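Local coordinates for protein haloalkane dehalogenase (Mycobacterium rhodesiae, PDB 4MJ3) that probably cleaves carbon-halogen bonds of haloalkanes by hydrolysis, giving an alcohol and a halide ion, at residues Asn147-Thr152 with Gly254-Val259; Glu159-Trp164 with Met214-Ser219. One frame throughout, in Å; residues are numbered along the deposited sequence.

Interaction 1: Asn147-Thr152 with Gly254-Val259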
ATOM      1  N   ASN A 147      -8.914  -3.649   2.836  1.00 10.47           N
ATOM      2  CA  ASN A 147      -9.415  -2.686   1.857  1.00 10.05           C
ATOM      3  C   ASN A 147      -8.518  -2.653   0.637  1.00 11.93           C
ATOM      4  O   ASN A 147      -7.923  -1.612   0.286  1.00 10.68           O
ATOM      5  CB  ASN A 147      -9.572  -1.296   2.473  1.00  9.67           C
ATOM      6  CG  ASN A 147     -10.628  -1.253   3.563  1.00 10.35           C
ATOM      7  OD1 ASN A 147     -11.351  -2.224   3.790  1.00 11.50           O
ATOM      8  ND2 ASN A 147     -10.734  -0.101   4.216  1.00  9.97           N
ATOM      9  N   THR A 148      -8.447  -3.807  -0.015  1.00 11.96           N
ATOM     10  CA  THR A 148      -7.595  -3.975  -1.177  1.00 11.32           C
ATOM     11  C   THR A 148      -8.145  -5.121  -2.027  1.00 13.59           C
ATOM     12  O   THR A 148      -9.190  -5.686  -1.700  1.00 13.18           O
ATOM     13  CB  THR A 148      -6.135  -4.225  -0.749  1.00 12.16           C
ATOM     14  OG1 THR A 148      -5.283  -4.138  -1.901  1.00 13.76           O
ATOM     15  CG2 THR A 148      -5.966  -5.574  -0.077  1.00 12.81           C
HETATM   16  N   MSE A 149      -7.447  -5.442  -3.112  0.60 12.72           N
HETATM   17  CA  MSE A 149      -7.802  -6.581  -3.992  0.60 16.14           C
HETATM   18  C   MSE A 149      -6.662  -6.846  -4.935  0.60 15.39           C
HETATM   19  O   MSE A 149      -5.670  -6.105  -4.961  0.60 14.92           O
HETATM   20  CB  MSE A 149      -9.034  -6.383  -4.867  0.60 17.69           C
HETATM   21  CG  MSE A 149     -10.068  -7.502  -4.653  0.60 23.34           C
HETATM   22 SE   MSE A 149      -9.763  -9.424  -5.037  0.60 21.65          SE
HETATM   23  CE  MSE A 149     -11.075  -9.494  -6.490  0.60 27.61           C
ATOM     24  N   LEU A 150      -6.815  -7.903  -5.724  1.00 14.10           N
ATOM     25  CA  LEU A 150      -5.887  -8.229  -6.808  1.00 13.18           C
ATOM     26  C   LEU A 150      -6.705  -8.424  -8.075  1.00 14.80           C
ATOM     27  O   LEU A 150      -7.066  -9.551  -8.413  1.00 15.75           O
ATOM     28  CB  LEU A 150      -5.041  -9.454  -6.501  1.00 14.11           C
ATOM     29  CG  LEU A 150      -4.015  -9.882  -7.567  1.00 16.51           C
ATOM     30  CD1 LEU A 150      -3.153  -8.723  -8.044  1.00 18.02           C
ATOM     31  CD2 LEU A 150      -3.121 -11.000  -7.077  1.00 19.02           C
ATOM     32  N   PRO A 151      -7.049  -7.334  -8.757  1.00 16.70           N
ATOM     33  CA  PRO A 151      -7.897  -7.485  -9.942  1.00 15.16           C
ATOM     34  C   PRO A 151      -7.117  -7.959 -11.152  1.00 17.81           C
ATOM     35  O   PRO A 151      -6.002  -7.519 -11.396  1.00 16.03           O
ATOM     36  CB  PRO A 151      -8.437  -6.070 -10.186  1.00 21.08           C
ATOM     37  CG  PRO A 151      -7.556  -5.160  -9.406  1.00 18.13           C
ATOM     38  CD  PRO A 151      -6.586  -5.947  -8.596  1.00 17.00           C
ATOM     39  N   THR A 152      -7.743  -8.800 -11.952  1.00 16.73           N
ATOM     40  CA  THR A 152      -7.127  -9.281 -13.184  1.00 14.62           C
ATOM     41  C   THR A 152      -7.599  -8.508 -14.410  1.00 16.27           C
ATOM     42  O   THR A 152      -7.016  -8.646 -15.475  1.00 17.33           O
ATOM     43  CB  THR A 152      -7.488 -10.754 -13.380  1.00 17.12           C
ATOM     44  OG1 THR A 152      -8.910 -10.886 -13.374  1.00 15.78           O
ATOM     45  CG2 THR A 152      -6.891 -11.620 -12.258  1.00 15.91           C
ATOM     46  N   GLY A 254     -15.261  -2.998  -0.658  1.00 15.41           N
ATOM     47  CA  GLY A 254     -16.070  -3.900   0.140  1.00 17.20           C
ATOM     48  C   GLY A 254     -16.457  -5.196  -0.560  1.00 17.58           C
ATOM     49  O   GLY A 254     -16.431  -6.261   0.055  1.00 16.60           O
ATOM     50  N   ALA A 255     -16.782  -5.113  -1.849  1.00 15.42           N
ATOM     51  CA  ALA A 255     -17.224  -6.295  -2.588  1.00 17.84           C
ATOM     52  C   ALA A 255     -16.109  -7.319  -2.775  1.00 15.98           C
ATOM     53  O   ALA A 255     -16.361  -8.502  -3.023  1.00 19.34           O
ATOM     54  CB  ALA A 255     -17.786  -5.880  -3.947  1.00 21.62           C
ATOM     55  N   ALA A 256     -14.876  -6.842  -2.731  1.00 15.97           N
ATOM     56  CA  ALA A 256     -13.704  -7.686  -2.915  1.00 15.00           C
ATOM     57  C   ALA A 256     -13.431  -8.597  -1.717  1.00 13.99           C
ATOM     58  O   ALA A 256     -12.769  -9.619  -1.854  1.00 12.21           O
ATOM     59  CB  ALA A 256     -12.498  -6.806  -3.167  1.00 19.33           C
ATOM     60  N   GLU A 257     -13.888  -8.194  -0.535  1.00 13.31           N
ATOM     61  CA  GLU A 257     -13.545  -8.903   0.691  1.00 13.81           C
ATOM     62  C   GLU A 257     -13.870 -10.413   0.632  1.00 13.03           C
ATOM     63  O   GLU A 257     -13.012 -11.234   0.930  1.00 12.58           O
ATOM     64  CB  GLU A 257     -14.209  -8.235   1.912  1.00 13.36           C
ATOM     65  CG  GLU A 257     -13.674  -8.723   3.256  1.00 14.44           C
ATOM     66  CD  GLU A 257     -14.183 -10.097   3.642  1.00 16.63           C
ATOM     67  OE1 GLU A 257     -15.337 -10.444   3.288  1.00 15.49           O
ATOM     68  OE2 GLU A 257     -13.424 -10.829   4.289  1.00 15.27           O
ATOM     69  N   PRO A 258     -15.122 -10.784   0.269  1.00 13.92           N
ATOM     70  CA  PRO A 258     -15.417 -12.226   0.281  1.00 15.96           C
ATOM     71  C   PRO A 258     -14.754 -13.001  -0.850  1.00 15.48           C
ATOM     72  O   PRO A 258     -14.503 -14.210  -0.717  1.00 16.83           O
ATOM     73  CB  PRO A 258     -16.949 -12.281   0.173  1.00 16.50           C
ATOM     74  CG  PRO A 258     -17.331 -10.984  -0.427  1.00 15.02           C
ATOM     75  CD  PRO A 258     -16.335  -9.985   0.079  1.00 14.51           C
ATOM     76  N   VAL A 259     -14.440 -12.326  -1.943  1.00 15.30           N
ATOM     77  CA  VAL A 259     -13.761 -12.961  -3.081  1.00 16.14           C
ATOM     78  C   VAL A 259     -12.321 -13.316  -2.702  1.00 17.03           C
ATOM     79  O   VAL A 259     -11.863 -14.452  -2.871  1.00 17.78           O
ATOM     80  CB  VAL A 259     -13.740 -12.034  -4.314  1.00 18.16           C
ATOM     81  CG1 VAL A 259     -13.016 -12.721  -5.477  1.00 18.92           C
ATOM     82  CG2 VAL A 259     -15.159 -11.652  -4.711  1.00 19.12           C
TER
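The flat group here is the peptide unit between Thr-148 and Met-149, whose carbonyl atom Thr-148 O lies 3.8 Å from the methyl CB of Ala-256; no aromatic ring or side-chain amide meets the opposite segment. Everything else is apolar and runs through Met-149, a selenomethionine whose CB is directed toward residues 254-259. That CB comes to 3.9 Å from Ala-256 CB, while the modelled CG sits implausibly close to the same methyl, so the exact path of the chain there is doubtful, the more so as two conformers were refined. In the conformer described, CE lies 3.9 Å from Val-259 CG1, and the same doubt applies to this approach. In the alpha/beta-hydrolase fold the chain leaves strand 140-145 at this point for the cap, and the contact sets that exit against helix 256-263, which follows strand 242-244. The CB of Thr-148 is directed away from the helix, and its OG1 is hydrogen-bonded to Asp-123 O. Trp-232 of helix 225-235 also touches Met-149.

Interaction 2: Glu159-Trp164 with Met214-Ser219; sequences EAFLAW and MLVPIS
Phe-161 on helix 159-170 carries the largest share of this contact, meeting Val-216 and Ile-218, in nearly equal parts, in the loop between helices 207-211 and 225-235; it and Val-216 approach each other from opposite directions. The aromatic part comes first. With CG anti to the backbone N (chi1 173°), the Phe-161 ring is extended away from its helix, and its far end pushes into the branch of Val-216: CZ lies 3.5 Å from both Val-216 CB and CG2, and CG1 follows at 3.9 Å from CZ. At the neighbouring ring atom CE2, on the same side of the ring plane as the valine CG2, CG2 of Ile-218 comes to 4.0 Å, the isoleucine running across the phenylalanine at about a right angle. Both Val-216 and Ile-218 meet the ring obliquely. Within the helix, Phe-161 CE1 comes in at the edge of the Trp-164 indole, in its plane, 3.9 Å from Trp-164 CD1.

Aliphatic packing adds a looser flank, where Leu-162 CD2 stands 4.4 Å from Ile-218 CD1. Pro-157 touches the same isoleucine. Trp-124 of helix 124-135 also touches Val-216, so the loop packs against a helix of the core.

The backbones stay well apart, with the CA atoms of Phe-161 and Val-216 9.5 Å from each other, so side chains alone span the distance. Helix and loop are probably part of the cap, as in other haloalkane dehalogenases; between these segments the fit rests on apolar side-chain packing round the ring, without directional bonds.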
ATOM      1  N   GLU A 159     -19.079   0.754  -9.264  1.00 20.01           N
ATOM      2  CA  GLU A 159     -19.315   2.180  -9.520  1.00 18.64           C
ATOM      3  C   GLU A 159     -18.499   3.081  -8.617  1.00 15.55           C
ATOM      4  O   GLU A 159     -18.106   4.179  -9.021  1.00 15.14           O
ATOM      5  CB  GLU A 159     -20.812   2.514  -9.412  1.00 23.20           C
ATOM      6  CG  GLU A 159     -21.657   1.997 -10.570  1.00 30.32           C
ATOM      7  CD  GLU A 159     -21.092   2.317 -11.950  1.00 38.39           C
ATOM      8  OE1 GLU A 159     -20.680   3.477 -12.198  1.00 39.30           O
ATOM      9  OE2 GLU A 159     -21.064   1.397 -12.796  1.00 31.90           O
ATOM     10  N   ALA A 160     -18.229   2.631  -7.393  1.00 13.69           N
ATOM     11  CA  ALA A 160     -17.483   3.468  -6.448  1.00 13.92           C
ATOM     12  C   ALA A 160     -16.056   3.695  -6.949  1.00 14.15           C
ATOM     13  O   ALA A 160     -15.561   4.828  -6.964  1.00 11.99           O
ATOM     14  CB  ALA A 160     -17.480   2.830  -5.087  1.00 15.61           C
ATOM     15  N   PHE A 161     -15.403   2.627  -7.405  1.00 12.29           N
ATOM     16  CA  PHE A 161     -14.094   2.809  -8.016  1.00 12.22           C
ATOM     17  C   PHE A 161     -14.153   3.720  -9.236  1.00 12.81           C
ATOM     18  O   PHE A 161     -13.320   4.622  -9.387  1.00 14.95           O
ATOM     19  CB  PHE A 161     -13.424   1.495  -8.422  1.00 12.35           C
ATOM     20  CG  PHE A 161     -12.168   1.741  -9.194  1.00 12.96           C
ATOM     21  CD1 PHE A 161     -11.009   2.132  -8.542  1.00 15.89           C
ATOM     22  CD2 PHE A 161     -12.171   1.707 -10.577  1.00 13.29           C
ATOM     23  CE1 PHE A 161      -9.863   2.452  -9.256  1.00 15.77           C
ATOM     24  CE2 PHE A 161     -11.014   2.021 -11.296  1.00 14.82           C
ATOM     25  CZ  PHE A 161      -9.875   2.384 -10.631  1.00 14.09           C
ATOM     26  N   LEU A 162     -15.130   3.515 -10.131  1.00 11.95           N
ATOM     27  CA  LEU A 162     -15.207   4.351 -11.332  1.00 11.97           C
ATOM     28  C   LEU A 162     -15.389   5.843 -11.037  1.00 13.00           C
ATOM     29  O   LEU A 162     -14.852   6.712 -11.744  1.00 13.48           O
ATOM     30  CB  LEU A 162     -16.316   3.851 -12.276  1.00 14.96           C
ATOM     31  CG  LEU A 162     -16.025   2.469 -12.885  1.00 17.95           C
ATOM     32  CD1 LEU A 162     -17.231   1.973 -13.660  1.00 20.40           C
ATOM     33  CD2 LEU A 162     -14.797   2.520 -13.789  1.00 18.24           C
ATOM     34  N   ALA A 163     -16.127   6.158  -9.982  1.00 14.24           N
ATOM     35  CA  ALA A 163     -16.328   7.563  -9.593  1.00 13.02           C
ATOM     36  C   ALA A 163     -15.011   8.172  -9.115  1.00 11.84           C
ATOM     37  O   ALA A 163     -14.672   9.317  -9.453  1.00 13.43           O
ATOM     38  CB  ALA A 163     -17.373   7.653  -8.501  1.00 15.64           C
ATOM     39  N   TRP A 164     -14.268   7.404  -8.332  1.00 10.33           N
ATOM     40  CA  TRP A 164     -12.925   7.827  -7.893  1.00 10.66           C
ATOM     41  C   TRP A 164     -12.014   8.000  -9.112  1.00 11.28           C
ATOM     42  O   TRP A 164     -11.337   9.028  -9.266  1.00 11.17           O
ATOM     43  CB  TRP A 164     -12.316   6.856  -6.863  1.00 10.70           C
ATOM     44  CG  TRP A 164     -10.816   6.849  -6.910  1.00  9.49           C
ATOM     45  CD1 TRP A 164     -10.027   5.834  -7.374  1.00 10.68           C
ATOM     46  CD2 TRP A 164      -9.939   7.938  -6.633  1.00 10.38           C
ATOM     47  NE1 TRP A 164      -8.711   6.193  -7.311  1.00 10.81           N
ATOM     48  CE2 TRP A 164      -8.630   7.492  -6.888  1.00 10.01           C
ATOM     49  CE3 TRP A 164     -10.122   9.250  -6.144  1.00  9.95           C
ATOM     50  CZ2 TRP A 164      -7.519   8.312  -6.715  1.00  9.49           C
ATOM     51  CZ3 TRP A 164      -9.019  10.053  -5.976  1.00 10.96           C
ATOM     52  CH2 TRP A 164      -7.738   9.583  -6.247  1.00 10.81           C
HETATM   53  N   MSE A 214      -5.497   4.856 -13.485  1.00 10.44           N
HETATM   54  CA  MSE A 214      -5.560   4.314 -14.857  1.00 11.93           C
HETATM   55  C   MSE A 214      -4.878   2.975 -14.980  1.00 12.30           C
HETATM   56  O   MSE A 214      -5.052   2.281 -15.984  1.00 12.64           O
HETATM   57  CB  MSE A 214      -4.946   5.281 -15.877  1.00 11.71           C
HETATM   58  CG  MSE A 214      -5.568   6.678 -15.847  1.00 14.80           C
HETATM   59 SE   MSE A 214      -7.551   6.643 -15.886  1.00 17.60          SE
HETATM   60  CE  MSE A 214      -7.789   5.792 -17.652  1.00 22.53           C
ATOM     61  N   LEU A 215      -4.116   2.571 -13.969  1.00 10.07           N
ATOM     62  CA  LEU A 215      -3.407   1.286 -13.976  1.00 10.14           C
ATOM     63  C   LEU A 215      -4.231   0.147 -13.395  1.00  9.88           C
ATOM     64  O   LEU A 215      -3.803  -0.997 -13.439  1.00 11.55           O
ATOM     65  CB  LEU A 215      -2.077   1.401 -13.205  1.00 10.62           C
ATOM     66  CG  LEU A 215      -1.082   2.433 -13.766  1.00 10.95           C
ATOM     67  CD1 LEU A 215       0.173   2.431 -12.913  1.00 13.02           C
ATOM     68  CD2 LEU A 215      -0.737   2.150 -15.221  1.00 12.71           C
ATOM     69  N   VAL A 216      -5.381   0.459 -12.808  1.00  9.74           N
ATOM     70  CA  VAL A 216      -6.217  -0.571 -12.190  1.00 10.74           C
ATOM     71  C   VAL A 216      -6.854  -1.385 -13.324  1.00  9.96           C
ATOM     72  O   VAL A 216      -7.541  -0.828 -14.162  1.00 12.76           O
ATOM     73  CB  VAL A 216      -7.333   0.022 -11.314  1.00 10.46           C
ATOM     74  CG1 VAL A 216      -8.229  -1.104 -10.762  1.00 11.33           C
ATOM     75  CG2 VAL A 216      -6.747   0.829 -10.174  1.00 11.71           C
ATOM     76  N   PRO A 217      -6.594  -2.698 -13.360  1.00 11.31           N
ATOM     77  CA  PRO A 217      -7.201  -3.453 -14.450  1.00 12.87           C
ATOM     78  C   PRO A 217      -8.711  -3.565 -14.334  1.00 12.92           C
ATOM     79  O   PRO A 217      -9.218  -4.051 -13.319  1.00 14.82           O
ATOM     80  CB  PRO A 217      -6.552  -4.827 -14.330  1.00 12.73           C
ATOM     81  CG  PRO A 217      -5.282  -4.584 -13.603  1.00 13.36           C
ATOM     82  CD  PRO A 217      -5.609  -3.496 -12.622  1.00 10.73           C
ATOM     83  N   ILE A 218      -9.417  -3.096 -15.344  1.00 12.65           N
ATOM     84  CA  ILE A 218     -10.882  -3.120 -15.349  1.00 13.92           C
ATOM     85  C   ILE A 218     -11.425  -3.787 -16.605  1.00 16.04           C
ATOM     86  O   ILE A 218     -12.631  -3.812 -16.812  1.00 18.85           O
ATOM     87  CB  ILE A 218     -11.489  -1.704 -15.170  1.00 15.40           C
ATOM     88  CG1 ILE A 218     -11.149  -0.792 -16.356  1.00 18.45           C
ATOM     89  CG2 ILE A 218     -10.992  -1.079 -13.857  1.00 16.15           C
ATOM     90  CD1 ILE A 218     -11.756   0.590 -16.258  1.00 22.93           C
ATOM     91  N   SER A 219     -10.526  -4.298 -17.439  1.00 16.54           N
ATOM     92  CA  SER A 219     -10.883  -5.010 -18.646  1.00 17.47           C
ATOM     93  C   SER A 219      -9.787  -6.026 -18.942  1.00 19.11           C
ATOM     94  O   SER A 219      -8.650  -5.814 -18.547  1.00 17.75           O
ATOM     95  CB  SER A 219     -10.975  -3.985 -19.784  1.00 24.24           C
ATOM     96  OG  SER A 219     -10.834  -4.585 -21.054  1.00 33.84           O
TER

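The centres of interactions 1 and 2 lie 13 Å apart on the same side of the molecule. Along the chain the order is 147-152, 159-164, 214-219 and 254-259, so both halves of interaction 2 fall between the halves of interaction 1. The first segment leaves strand 140-145 of the central sheet, the middle two belong to the mostly helical excursion that follows, as in the cap of haloalkane dehalogenases, and the last lies beyond strand 242-244, back in the core. The two contacts also touch: Pro-217 CG lies 3.7 Å from Pro-151 O. They are thus neighbours, joined by proline packing between the chain leaving the sheet and the probable cap loop.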